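Local coordinates for glutaminase 1 (PDB 1U60), which catalyses the hydrolysis of L-glutamine to L-glutamate and ammonium, at residues Gln9-Ala14 and Ala41-Val46; Gln134-Ile139 and Tyr192-Ser197; His141-Leu146 and Cys196-Asn201. All blocks are in the same frame, centred on the assembly; numbering follows the deposited sequence.

Contact 1 of 3, residues Gln9-Ala14 and Ala41-Val46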
ATOM      1  N   GLN A   9      14.854   7.110  24.640  1.00 15.65           N
ATOM      2  CA  GLN A   9      15.083   5.685  24.914  1.00 16.46           C
ATOM      3  C   GLN A   9      14.856   4.819  23.706  1.00 14.97           C
ATOM      4  O   GLN A   9      15.568   3.860  23.486  1.00 14.33           O
ATOM      5  CB  GLN A   9      14.168   5.151  26.030  1.00 17.31           C
ATOM      6  CG  GLN A   9      14.571   5.545  27.435  1.00 23.82           C
ATOM      7  CD  GLN A   9      13.596   5.010  28.474  1.00 31.39           C
ATOM      8  OE1 GLN A   9      12.969   3.943  28.257  1.00 35.93           O
ATOM      9  NE2 GLN A   9      13.469   5.724  29.608  1.00 35.18           N
ATOM     10  N   ALA A  10      13.828   5.140  22.930  1.00 14.51           N
ATOM     11  CA  ALA A  10      13.524   4.392  21.729  1.00 13.58           C
ATOM     12  C   ALA A  10      14.621   4.476  20.701  1.00 12.33           C
ATOM     13  O   ALA A  10      15.016   3.450  20.195  1.00 11.96           O
ATOM     14  CB  ALA A  10      12.180   4.815  21.143  1.00 14.18           C
ATOM     15  N   VAL A  11      15.164   5.674  20.396  1.00 12.66           N
ATOM     16  CA  VAL A  11      16.252   5.749  19.435  1.00 12.42           C
ATOM     17  C   VAL A  11      17.546   5.122  19.997  1.00 13.24           C
ATOM     18  O   VAL A  11      18.289   4.515  19.243  1.00 12.30           O
ATOM     19  CB  VAL A  11      16.600   7.195  18.891  1.00 14.02           C
ATOM     20  CG1 VAL A  11      15.368   7.797  18.195  1.00 12.44           C
ATOM     21  CG2 VAL A  11      17.096   8.107  19.941  1.00 15.17           C
ATOM     22  N   ASP A  12      17.818   5.330  21.283  1.00 13.54           N
ATOM     23  CA  ASP A  12      18.959   4.663  21.950  1.00 14.35           C
ATOM     24  C   ASP A  12      18.920   3.143  21.870  1.00 14.23           C
ATOM     25  O   ASP A  12      19.907   2.502  21.480  1.00 14.03           O
ATOM     26  CB  ASP A  12      19.061   5.110  23.426  1.00 14.42           C
ATOM     27  CG  ASP A  12      19.597   6.549  23.559  1.00 17.03           C
ATOM     28  OD1 ASP A  12      20.030   7.135  22.554  1.00 17.57           O
ATOM     29  OD2 ASP A  12      19.650   7.149  24.648  1.00 19.31           O
ATOM     30  N   GLN A  13      17.782   2.559  22.191  1.00 15.02           N
ATOM     31  CA  GLN A  13      17.633   1.101  22.134  1.00 16.44           C
ATOM     32  C   GLN A  13      17.667   0.560  20.713  1.00 15.95           C
ATOM     33  O   GLN A  13      18.244  -0.500  20.460  1.00 14.60           O
ATOM     34  CB  GLN A  13      16.358   0.684  22.867  1.00 17.97           C
ATOM     35  CG  GLN A  13      16.429   1.097  24.347  1.00 24.22           C
ATOM     36  CD  GLN A  13      15.274   0.611  25.223  1.00 31.16           C
ATOM     37  OE1 GLN A  13      14.287   0.044  24.728  1.00 36.77           O
ATOM     38  NE2 GLN A  13      15.404   0.833  26.541  1.00 32.51           N
ATOM     39  N   ALA A  14      17.072   1.275  19.757  1.00 14.17           N
ATOM     40  CA  ALA A  14      17.177   0.824  18.375  1.00 13.81           C
ATOM     41  C   ALA A  14      18.621   0.803  17.881  1.00 12.93           C
ATOM     42  O   ALA A  14      19.009  -0.089  17.137  1.00 11.80           O
ATOM     43  CB  ALA A  14      16.322   1.726  17.441  1.00 13.25           C
ATOM     44  N   ALA A  41      26.263   4.447  11.256  1.00  9.84           N
ATOM     45  CA  ALA A  41      24.890   4.099  11.549  1.00  9.80           C
ATOM     46  C   ALA A  41      24.249   5.133  12.463  1.00  9.65           C
ATOM     47  O   ALA A  41      24.893   5.586  13.428  1.00  9.27           O
ATOM     48  CB  ALA A  41      24.858   2.767  12.221  1.00 10.03           C
ATOM     49  N   ALA A  42      22.987   5.513  12.178  1.00  7.44           N
ATOM     50  CA  ALA A  42      22.272   6.539  12.916  1.00  7.80           C
ATOM     51  C   ALA A  42      20.795   6.292  12.843  1.00  8.23           C
ATOM     52  O   ALA A  42      20.303   5.654  11.889  1.00  7.98           O
ATOM     53  CB  ALA A  42      22.611   7.918  12.408  1.00  9.10           C
ATOM     54  N   VAL A  43      20.109   6.775  13.860  1.00  8.88           N
ATOM     55  CA  VAL A  43      18.663   6.780  13.875  1.00  8.72           C
ATOM     56  C   VAL A  43      18.188   8.044  14.593  1.00  9.68           C
ATOM     57  O   VAL A  43      18.833   8.561  15.532  1.00  9.22           O
ATOM     58  CB  VAL A  43      18.096   5.506  14.499  1.00 10.44           C
ATOM     59  CG1 VAL A  43      18.673   5.272  15.897  1.00 11.38           C
ATOM     60  CG2 VAL A  43      16.609   5.540  14.517  1.00  8.66           C
ATOM     61  N   ALA A  44      17.078   8.596  14.122  1.00  9.03           N
ATOM     62  CA  ALA A  44      16.549   9.843  14.688  1.00  8.39           C
ATOM     63  C   ALA A  44      15.035   9.926  14.597  1.00  9.08           C
ATOM     64  O   ALA A  44      14.437   9.416  13.683  1.00  8.30           O
ATOM     65  CB  ALA A  44      17.144  11.094  13.983  1.00  7.87           C
ATOM     66  N   ILE A  45      14.459  10.700  15.531  1.00  9.58           N
ATOM     67  CA  ILE A  45      13.092  11.155  15.505  1.00  9.25           C
ATOM     68  C   ILE A  45      13.091  12.691  15.465  1.00  9.66           C
ATOM     69  O   ILE A  45      13.844  13.360  16.168  1.00 10.63           O
ATOM     70  CB  ILE A  45      12.379  10.747  16.799  1.00  9.36           C
ATOM     71  CG1 ILE A  45      12.189   9.239  16.899  1.00  9.78           C
ATOM     72  CG2 ILE A  45      11.067  11.488  16.966  1.00  9.57           C
ATOM     73  CD1 ILE A  45      11.787   8.729  18.287  1.00 10.41           C
ATOM     74  N   VAL A  46      12.229  13.238  14.605  1.00  9.19           N
ATOM     75  CA  VAL A  46      11.864  14.624  14.664  1.00  9.46           C
ATOM     76  C   VAL A  46      10.345  14.682  14.817  1.00  9.56           C
ATOM     77  O   VAL A  46       9.612  14.185  13.973  1.00  9.79           O
ATOM     78  CB  VAL A  46      12.324  15.401  13.442  1.00  8.27           C
ATOM     79  CG1 VAL A  46      11.787  16.876  13.565  1.00  8.48           C
ATOM     80  CG2 VAL A  46      13.865  15.379  13.361  1.00  9.32           C
TER

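Contact 2 of 3, residues Gln134-Ile139 and Tyr192-Ser197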
ATOM      1  N   GLN A 134      16.129  26.572 -13.785  1.00 13.90           N
ATOM      2  CA  GLN A 134      15.018  26.878 -12.902  1.00 12.67           C
ATOM      3  C   GLN A 134      14.410  25.576 -12.373  1.00 12.33           C
ATOM      4  O   GLN A 134      14.050  25.515 -11.196  1.00 11.08           O
ATOM      5  CB  GLN A 134      13.941  27.673 -13.611  1.00 13.73           C
ATOM      6  CG  GLN A 134      12.768  27.994 -12.712  1.00 16.03           C
ATOM      7  CD  GLN A 134      11.773  28.959 -13.323  1.00 18.05           C
ATOM      8  OE1 GLN A 134      11.261  28.708 -14.397  1.00 17.24           O
ATOM      9  NE2 GLN A 134      11.435  30.012 -12.596  1.00 21.56           N
ATOM     10  N   ARG A 135      14.313  24.572 -13.240  1.00 10.61           N
ATOM     11  CA  ARG A 135      13.765  23.273 -12.832  1.00 10.38           C
ATOM     12  C   ARG A 135      14.583  22.744 -11.644  1.00 10.72           C
ATOM     13  O   ARG A 135      14.033  22.321 -10.639  1.00 10.41           O
ATOM     14  CB  ARG A 135      13.761  22.288 -13.990  1.00  9.22           C
ATOM     15  CG  ARG A 135      13.068  20.943 -13.692  1.00 11.00           C
ATOM     16  CD  ARG A 135      13.030  19.985 -14.906  1.00 10.62           C
ATOM     17  NE  ARG A 135      12.338  20.635 -15.996  1.00 11.88           N
ATOM     18  CZ  ARG A 135      11.033  20.792 -16.069  1.00 11.25           C
ATOM     19  NH1 ARG A 135      10.183  20.236 -15.198  1.00 12.08           N
ATOM     20  NH2 ARG A 135      10.551  21.465 -17.087  1.00 13.75           N
ATOM     21  N   TRP A 136      15.901  22.857 -11.745  1.00 10.55           N
ATOM     22  CA  TRP A 136      16.817  22.354 -10.704  1.00 10.63           C
ATOM     23  C   TRP A 136      16.670  23.209  -9.472  1.00 10.55           C
ATOM     24  O   TRP A 136      16.508  22.698  -8.377  1.00  9.59           O
ATOM     25  CB  TRP A 136      18.277  22.278 -11.217  1.00 10.82           C
ATOM     26  CG  TRP A 136      19.266  22.109 -10.106  1.00 11.45           C
ATOM     27  CD1 TRP A 136      20.321  22.960  -9.773  1.00 10.78           C
ATOM     28  CD2 TRP A 136      19.223  21.116  -9.090  1.00  9.48           C
ATOM     29  NE1 TRP A 136      20.953  22.481  -8.648  1.00 12.10           N
ATOM     30  CE2 TRP A 136      20.303  21.360  -8.202  1.00  9.98           C
ATOM     31  CE3 TRP A 136      18.365  20.025  -8.821  1.00 10.29           C
ATOM     32  CZ2 TRP A 136      20.544  20.556  -7.083  1.00 10.39           C
ATOM     33  CZ3 TRP A 136      18.620  19.238  -7.723  1.00 11.04           C
ATOM     34  CH2 TRP A 136      19.688  19.501  -6.866  1.00  9.79           C
ATOM     35  N   GLN A 137      16.693  24.531  -9.648  1.00  9.57           N
ATOM     36  CA  GLN A 137      16.634  25.435  -8.511  1.00 10.94           C
ATOM     37  C   GLN A 137      15.363  25.195  -7.691  1.00 10.41           C
ATOM     38  O   GLN A 137      15.438  25.197  -6.473  1.00 10.24           O
ATOM     39  CB  GLN A 137      16.730  26.919  -8.934  1.00 11.80           C
ATOM     40  CG  GLN A 137      18.157  27.357  -9.280  1.00 15.34           C
ATOM     41  CD  GLN A 137      19.213  27.023  -8.215  1.00 17.92           C
ATOM     42  OE1 GLN A 137      19.056  27.372  -7.051  1.00 21.52           O
ATOM     43  NE2 GLN A 137      20.295  26.375  -8.621  1.00 18.86           N
ATOM     44  N   ARG A 138      14.221  24.954  -8.337  1.00 10.42           N
ATOM     45  CA  ARG A 138      12.964  24.808  -7.606  1.00  9.51           C
ATOM     46  C   ARG A 138      12.956  23.487  -6.824  1.00 10.05           C
ATOM     47  O   ARG A 138      12.498  23.444  -5.714  1.00  9.69           O
ATOM     48  CB  ARG A 138      11.782  24.911  -8.535  1.00 10.48           C
ATOM     49  CG  ARG A 138      11.588  26.311  -9.195  1.00 10.20           C
ATOM     50  CD  ARG A 138      10.271  26.448  -9.974  1.00 11.81           C
ATOM     51  NE  ARG A 138       9.127  26.418  -9.060  1.00 12.04           N
ATOM     52  CZ  ARG A 138       8.152  25.502  -9.045  1.00 13.77           C
ATOM     53  NH1 ARG A 138       8.065  24.535  -9.942  1.00 12.71           N
ATOM     54  NH2 ARG A 138       7.188  25.618  -8.133  1.00 11.18           N
ATOM     55  N   ILE A 139      13.546  22.444  -7.396  1.00  8.91           N
ATOM     56  CA  ILE A 139      13.658  21.124  -6.707  1.00  9.59           C
ATOM     57  C   ILE A 139      14.629  21.178  -5.547  1.00  9.55           C
ATOM     58  O   ILE A 139      14.316  20.727  -4.462  1.00  9.72           O
ATOM     59  CB  ILE A 139      14.042  20.041  -7.710  1.00  8.76           C
ATOM     60  CG1 ILE A 139      12.825  19.704  -8.601  1.00 10.35           C
ATOM     61  CG2 ILE A 139      14.556  18.768  -7.011  1.00 11.02           C
ATOM     62  CD1 ILE A 139      13.146  18.916  -9.857  1.00 10.35           C
ATOM     63  N   TYR A 192      16.936  15.018 -12.761  1.00  9.77           N
ATOM     64  CA  TYR A 192      16.668  13.848 -11.925  1.00  9.05           C
ATOM     65  C   TYR A 192      17.992  13.371 -11.270  1.00 10.12           C
ATOM     66  O   TYR A 192      18.058  13.064 -10.081  1.00  9.53           O
ATOM     67  CB  TYR A 192      16.006  12.702 -12.718  1.00 10.22           C
ATOM     68  CG  TYR A 192      15.854  11.514 -11.801  1.00  8.84           C
ATOM     69  CD1 TYR A 192      14.949  11.568 -10.759  1.00 12.01           C
ATOM     70  CD2 TYR A 192      16.715  10.410 -11.871  1.00 10.17           C
ATOM     71  CE1 TYR A 192      14.831  10.574  -9.871  1.00 11.98           C
ATOM     72  CE2 TYR A 192      16.587   9.367 -10.948  1.00 12.42           C
ATOM     73  CZ  TYR A 192      15.638   9.477  -9.947  1.00 13.20           C
ATOM     74  OH  TYR A 192      15.507   8.545  -8.953  1.00 18.62           O
ATOM     75  N   THR A 193      19.061  13.331 -12.066  1.00 10.00           N
ATOM     76  CA  THR A 193      20.390  12.960 -11.572  1.00  9.67           C
ATOM     77  C   THR A 193      20.893  13.903 -10.472  1.00  8.97           C
ATOM     78  O   THR A 193      21.357  13.454  -9.427  1.00  9.11           O
ATOM     79  CB  THR A 193      21.363  12.919 -12.744  1.00 10.94           C
ATOM     80  OG1 THR A 193      20.864  11.973 -13.700  1.00 14.43           O
ATOM     81  CG2 THR A 193      22.702  12.402 -12.311  1.00 13.29           C
ATOM     82  N   ARG A 194      20.722  15.194 -10.693  1.00  9.08           N
ATOM     83  CA  ARG A 194      21.067  16.224  -9.693  1.00  9.00           C
ATOM     84  C   ARG A 194      20.316  16.018  -8.405  1.00  7.25           C
ATOM     85  O   ARG A 194      20.914  16.086  -7.333  1.00  7.29           O
ATOM     86  CB  ARG A 194      20.791  17.646 -10.196  1.00  8.79           C
ATOM     87  CG  ARG A 194      21.606  18.047 -11.418  1.00 10.25           C
ATOM     88  CD  ARG A 194      21.400  19.497 -11.789  1.00 12.84           C
ATOM     89  NE  ARG A 194      21.579  19.813 -13.204  1.00 13.70           N
ATOM     90  CZ  ARG A 194      21.526  21.062 -13.705  1.00 14.34           C
ATOM     91  NH1 ARG A 194      21.347  22.101 -12.908  1.00 15.71           N
ATOM     92  NH2 ARG A 194      21.655  21.272 -14.995  1.00 15.92           N
ATOM     93  N   GLN A 195      19.005  15.787  -8.492  1.00  8.28           N
ATOM     94  CA  GLN A 195      18.182  15.725  -7.278  1.00  8.07           C
ATOM     95  C   GLN A 195      18.573  14.549  -6.385  1.00  8.83           C
ATOM     96  O   GLN A 195      18.428  14.582  -5.151  1.00  7.82           O
ATOM     97  CB  GLN A 195      16.703  15.725  -7.617  1.00  8.39           C
ATOM     98  CG  GLN A 195      16.134  14.362  -7.979  1.00  8.84           C
ATOM     99  CD  GLN A 195      14.664  14.366  -8.213  1.00  8.75           C
ATOM    100  OE1 GLN A 195      13.943  13.396  -7.800  1.00 11.30           O
ATOM    101  NE2 GLN A 195      14.186  15.348  -8.889  1.00  5.57           N
ATOM    102  N   CYS A 196      19.125  13.503  -7.012  1.00  8.93           N
ATOM    103  CA  CYS A 196      19.635  12.343  -6.315  1.00  8.85           C
ATOM    104  C   CYS A 196      21.015  12.544  -5.663  1.00  8.59           C
ATOM    105  O   CYS A 196      21.433  11.724  -4.839  1.00  8.55           O
ATOM    106  CB  CYS A 196      19.742  11.164  -7.270  1.00  9.88           C
ATOM    107  SG  CYS A 196      18.149  10.447  -7.741  1.00  9.73           S
ATOM    108  N   SER A 197      21.673  13.644  -6.023  1.00  7.93           N
ATOM    109  CA  SER A 197      23.067  13.874  -5.715  1.00  7.82           C
ATOM    110  C   SER A 197      23.286  14.899  -4.613  1.00  8.34           C
ATOM    111  O   SER A 197      24.403  15.271  -4.371  1.00  9.14           O
ATOM    112  CB  SER A 197      23.855  14.267  -7.000  1.00  8.51           C
ATOM    113  OG  SER A 197      23.774  13.236  -7.986  1.00 10.50           O
TER

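Contact 3 of 3, residues His141-Leu146 and Cys196-Asn201. With EDO (1,2-ethanediol), chain I.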
ATOM      1  N   HIS A 141      15.325  23.793  -3.838  1.00 10.70           N
ATOM      2  CA  HIS A 141      14.678  24.627  -2.830  1.00 10.98           C
ATOM      3  C   HIS A 141      13.674  23.820  -2.011  1.00  9.89           C
ATOM      4  O   HIS A 141      13.648  23.930  -0.801  1.00  8.26           O
ATOM      5  CB  HIS A 141      14.012  25.821  -3.511  1.00 12.03           C
ATOM      6  CG  HIS A 141      13.435  26.804  -2.559  1.00 14.54           C
ATOM      7  ND1 HIS A 141      14.220  27.635  -1.788  1.00 18.92           N
ATOM      8  CD2 HIS A 141      12.151  27.069  -2.224  1.00 18.61           C
ATOM      9  CE1 HIS A 141      13.435  28.397  -1.045  1.00 21.94           C
ATOM     10  NE2 HIS A 141      12.179  28.063  -1.281  1.00 21.10           N
ATOM     11  N   ILE A 142      12.849  23.012  -2.664  1.00  9.41           N
ATOM     12  CA  ILE A 142      11.909  22.208  -1.881  1.00  9.19           C
ATOM     13  C   ILE A 142      12.589  21.185  -0.989  1.00  8.02           C
ATOM     14  O   ILE A 142      12.141  20.963   0.163  1.00  9.69           O
ATOM     15  CB  ILE A 142      10.777  21.605  -2.714  1.00 10.16           C
ATOM     16  CG1 ILE A 142       9.589  21.388  -1.782  1.00 11.68           C
ATOM     17  CG2 ILE A 142      11.186  20.321  -3.439  1.00 10.40           C
ATOM     18  CD1 ILE A 142       8.356  20.872  -2.505  1.00 14.55           C
ATOM     19  N   GLN A 143      13.690  20.574  -1.460  1.00  7.99           N
ATOM     20  CA  GLN A 143      14.474  19.680  -0.583  1.00  7.33           C
ATOM     21  C   GLN A 143      14.952  20.437   0.675  1.00  6.90           C
ATOM     22  O   GLN A 143      14.829  19.964   1.771  1.00  6.76           O
ATOM     23  CB  GLN A 143      15.691  19.067  -1.303  1.00  7.79           C
ATOM     24  CG  GLN A 143      15.444  18.150  -2.439  1.00  7.12           C
ATOM     25  CD  GLN A 143      16.714  17.477  -2.923  1.00  8.53           C
ATOM     26  OE1 GLN A 143      17.792  17.611  -2.313  1.00  8.68           O
ATOM     27  NE2 GLN A 143      16.611  16.782  -4.048  1.00  8.78           N
ATOM     28  N   GLN A 144      15.480  21.650   0.494  1.00  7.01           N
ATOM     29  CA  GLN A 144      15.913  22.451   1.619  1.00  8.50           C
ATOM     30  C   GLN A 144      14.756  22.861   2.536  1.00  8.35           C
ATOM     31  O   GLN A 144      14.883  22.829   3.777  1.00  8.55           O
ATOM     32  CB  GLN A 144      16.692  23.685   1.128  1.00  8.61           C
ATOM     33  CG  GLN A 144      18.001  23.338   0.384  1.00 11.18           C
ATOM     34  CD  GLN A 144      18.626  24.524  -0.348  1.00 12.31           C
ATOM     35  OE1 GLN A 144      17.941  25.524  -0.665  1.00 15.39           O
ATOM     36  NE2 GLN A 144      19.923  24.386  -0.699  1.00 12.17           N
ATOM     37  N   GLN A 145      13.602  23.184   1.952  1.00  8.51           N
ATOM     38  CA  GLN A 145      12.437  23.529   2.737  1.00  9.28           C
ATOM     39  C   GLN A 145      11.917  22.364   3.562  1.00  8.72           C
ATOM     40  O   GLN A 145      11.500  22.556   4.684  1.00  8.05           O
ATOM     41  CB  GLN A 145      11.317  24.011   1.836  1.00 10.66           C
ATOM     42  CG  GLN A 145      11.530  25.350   1.224  1.00 13.08           C
ATOM     43  CD  GLN A 145      10.340  25.733   0.310  1.00 20.75           C
ATOM     44  OE1 GLN A 145      10.083  25.068  -0.722  1.00 25.14           O
ATOM     45  NE2 GLN A 145       9.648  26.807   0.666  1.00 23.02           N
ATOM     46  N   LEU A 146      11.940  21.181   2.977  1.00  8.70           N
ATOM     47  CA  LEU A 146      11.394  19.975   3.652  1.00  8.66           C
ATOM     48  C   LEU A 146      12.342  19.369   4.681  1.00  9.55           C
ATOM     49  O   LEU A 146      11.881  18.922   5.697  1.00  8.52           O
ATOM     50  CB  LEU A 146      11.079  18.926   2.611  1.00  8.45           C
ATOM     51  CG  LEU A 146       9.928  19.266   1.689  1.00  8.26           C
ATOM     52  CD1 LEU A 146       9.982  18.303   0.531  1.00 10.48           C
ATOM     53  CD2 LEU A 146       8.625  19.151   2.384  1.00 10.71           C
ATOM     54  N   CYS A 196      19.125  13.503  -7.012  1.00  8.93           N
ATOM     55  CA  CYS A 196      19.635  12.343  -6.315  1.00  8.85           C
ATOM     56  C   CYS A 196      21.015  12.544  -5.663  1.00  8.59           C
ATOM     57  O   CYS A 196      21.433  11.724  -4.839  1.00  8.55           O
ATOM     58  CB  CYS A 196      19.742  11.164  -7.270  1.00  9.88           C
ATOM     59  SG  CYS A 196      18.149  10.447  -7.741  1.00  9.73           S
ATOM     60  N   SER A 197      21.673  13.644  -6.023  1.00  7.93           N
ATOM     61  CA  SER A 197      23.067  13.874  -5.715  1.00  7.82           C
ATOM     62  C   SER A 197      23.286  14.899  -4.613  1.00  8.34           C
ATOM     63  O   SER A 197      24.403  15.271  -4.371  1.00  9.14           O
ATOM     64  CB  SER A 197      23.855  14.267  -7.000  1.00  8.51           C
ATOM     65  OG  SER A 197      23.774  13.236  -7.986  1.00 10.50           O
ATOM     66  N   THR A 198      22.247  15.309  -3.900  1.00  8.57           N
ATOM     67  CA  THR A 198      22.423  16.125  -2.697  1.00  9.07           C
ATOM     68  C   THR A 198      22.759  15.237  -1.491  1.00  9.10           C
ATOM     69  O   THR A 198      22.532  14.023  -1.521  1.00  9.92           O
ATOM     70  CB  THR A 198      21.146  16.927  -2.447  1.00 10.03           C
ATOM     71  OG1 THR A 198      20.062  16.004  -2.284  1.00  9.49           O
ATOM     72  CG2 THR A 198      20.812  17.840  -3.609  1.00 10.07           C
ATOM     73  N   LEU A 199      23.314  15.859  -0.459  1.00  8.83           N
ATOM     74  CA  LEU A 199      23.675  15.186   0.772  1.00  8.49           C
ATOM     75  C   LEU A 199      22.857  15.690   1.948  1.00  9.16           C
ATOM     76  O   LEU A 199      22.586  16.890   2.056  1.00  9.01           O
ATOM     77  CB  LEU A 199      25.142  15.444   1.085  1.00 10.21           C
ATOM     78  CG  LEU A 199      26.177  15.081   0.001  1.00 10.68           C
ATOM     79  CD1 LEU A 199      27.588  15.243   0.555  1.00 13.14           C
ATOM     80  CD2 LEU A 199      26.030  13.658  -0.473  1.00 11.43           C
ATOM     81  N   LEU A 200      22.379  14.761   2.780  1.00  8.06           N
ATOM     82  CA  LEU A 200      21.718  15.131   4.020  1.00  9.01           C
ATOM     83  C   LEU A 200      22.049  14.150   5.135  1.00  8.53           C
ATOM     84  O   LEU A 200      22.490  13.028   4.865  1.00  9.38           O
ATOM     85  CB  LEU A 200      20.207  15.219   3.816  1.00  8.83           C
ATOM     86  CG  LEU A 200      19.404  13.922   3.890  1.00  9.57           C
ATOM     87  CD1 LEU A 200      17.921  14.307   3.799  1.00 11.34           C
ATOM     88  CD2 LEU A 200      19.850  12.840   2.825  1.00  8.72           C
ATOM     89  N   ASN A 201      21.842  14.550   6.397  1.00  8.02           N
ATOM     90  CA  ASN A 201      22.096  13.661   7.503  1.00  8.59           C
ATOM     91  C   ASN A 201      20.812  13.047   8.031  1.00  7.60           C
ATOM     92  O   ASN A 201      19.711  13.306   7.514  1.00  8.46           O
ATOM     93  CB  ASN A 201      22.906  14.304   8.622  1.00  8.37           C
ATOM     94  CG  ASN A 201      22.252  15.461   9.233  1.00  9.36           C
ATOM     95  OD1 ASN A 201      21.023  15.488   9.432  1.00  8.86           O
ATOM     96  ND2 ASN A 201      23.075  16.488   9.582  1.00  9.18           N
TER
HETATM   97  C1  EDO I1217      22.377  18.103  13.397  1.00 25.95           C
HETATM   98  O1  EDO I1217      23.264  16.968  13.173  1.00 19.39           O
HETATM   99  C2  EDO I1217      21.457  18.364  12.205  1.00 25.93           C
HETATM  100  O2  EDO I1217      22.092  18.942  11.049  1.00 23.35           O

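Contact 1 of 3, residues Gln9-Ala14 and Ala41-Val46
V11 packs against V43 and I45 in a buried contact of aliphatic side chains, where helix 4-18 lies on one face of the five-stranded antiparallel sheet. Segments 9-14 and 42-46 run nearly antiparallel (165°), their axes 8.1 Å apart at the closest. V11 lies over V43 and I45, two residues apart on the strand, whose CB atoms both point toward the helix. Its CG1 methyl, anti to its own carbonyl carbon, reaches up the strand and lies 3.7 Å from I45 CD1, meeting the flank of that side chain at an angle. V43 turns CG1 toward the helix backbone: this methyl is 3.5 Å from V11 O and 4.1 Å from V11 CB. In V43 and I45 the branch at CB favours strand geometry, while V11 offers short methyl branches to the sheet.

An N-terminal and a C-terminal helix side by side on an antiparallel sheet are a hallmark of the serine beta-lactamase-like fold, the clan to which glutaminases belong. Here the second helix is 290-303; I45 also touches its V299. A10 and A14 touch this helix as well, and their small side chains probably help it come close; A10 O accepts a hydrogen bond from Q302 NE2. On the other face of strand 42-47, A42 and V46 meet helix 202-213.

Contact 2 of 3, residues Gln134-Ile139 and Tyr192-Ser197
The indole of W136 and the side chain of R194 cross at a slant, the ring lying against the aliphatic part of the arginine. W136 CG stands anti to the backbone N (chi1 165°), which turns the indole toward helix 185-195. R194 CB sits over one face of the six-membered ring, 3.7 Å from the centroid and only 15° off the normal, a CH-pi contact. From there the extended chain carries CD past the five-membered ring, 3.8 Å from W136 CG. The guanidinium is not stacked: its plane is turned 62° from the indole, and NH1 comes within 3.4 Å of W136 CD1, which lies at the guanidinium edge. Salt bridges from NE to D190 and from NH1 to E133 probably help hold it there. Arginine suits the place because its methylenes cover the ring while its charge is met at the partly exposed margin.

Helices 132-147 and 185-195 pack together here in the helical part of this beta-lactamase-like fold, beside the predicted substrate site. The outer rim of the ring reaches the other helix's backbone, with W136 CZ3 3.6 Å from Q195 N. One turn along, I139 crosses Q195: CG2 is 3.8 Å from Q195 CB, and CD1 lies 3.8 Å from Q195 NE2.

Y192, a predicted substrate-binding residue, directs its CB away from helix 132-147, and its side chain touches K69 of helix 68-80. Q195 finds its main polar partner in S68; both S68 and K69 belong to the S-x-x-K sequence that begins with S66, another predicted substrate contact. Further along the same segment, S197 OG donates a 2.8 Å hydrogen bond to T193 O.

Contact 3 of 3, residues His141-Leu146 and Cys196-Asn201
Q143 sets CG beside its backbone N (chi1 -64°) and then runs out fully extended, which carries its amide from helix 132-147 to T198. The threonine comes from the opposite direction, with OG1 held between its backbone N and carbonyl carbon (chi1 59°), which points OG1 back at the helix. T198 OG1 donates to Q143 OE1 at 2.8 Å. The hydroxyl approaches the carbonyl from the side, at a C=O...donor angle of 130°, and stands only slightly out of the carbonyl plane. The methyl of the same threonine also leans on the acceptor, T198 CG2 being 3.3 Å from Q143 OE1.

The other end of the amide is occupied too: Q143 NE2 donates to Q195 O. Gripped at both ends, the buried amide has its rotation fixed and its polar atoms matched. Glutamine fits because it can cross the gap between the segments, accept from the strand and donate to Q195 O of helix 185-195 at once; threonine fits because its branched carbon favours a strand while its hydroxyl serves the helix.

Strand 198-200 is the middle one of a small antiparallel sheet, with T198 and L200 paired to L64 and F62, and L199 to A152. At its far end N201 is the N-cap of helix 202-213, its OD1 accepting from E204 N. Its ND2 makes a nearly straight 3.0 Å hydrogen bond to O2 of 1,2-ethanediol, probably a crystallisation additive, which D59 also holds. The Q143-T198 hydrogen bond joins helix 132-147 to this small sheet in the helical part of the beta-lactamase-like fold, the Q143 side chain lying about 9 Å from that of Y192, a predicted substrate-binding residue.

How the contacts relate
All three contacts are buried, though contact 2 reaches a partly exposed margin at its arginine. Contact 1 stands apart, 30 Å from contact 2 centre to centre and on the opposite side of the chain's centre; it binds a terminal helix to the large sheet with aliphatic side chains. Contacts 2 and 3 are neighbours, centres 9 Å apart, on successive turns of helix 132-147 and on the continuous run from helix 185-195 into strand 198-200. They touch directly, W136 CH2 lying 3.8 Å from T198 CG2. Their chemistry shifts along this helix, from an aromatic face on an arginine's methylenes to a buried side-chain hydrogen bond.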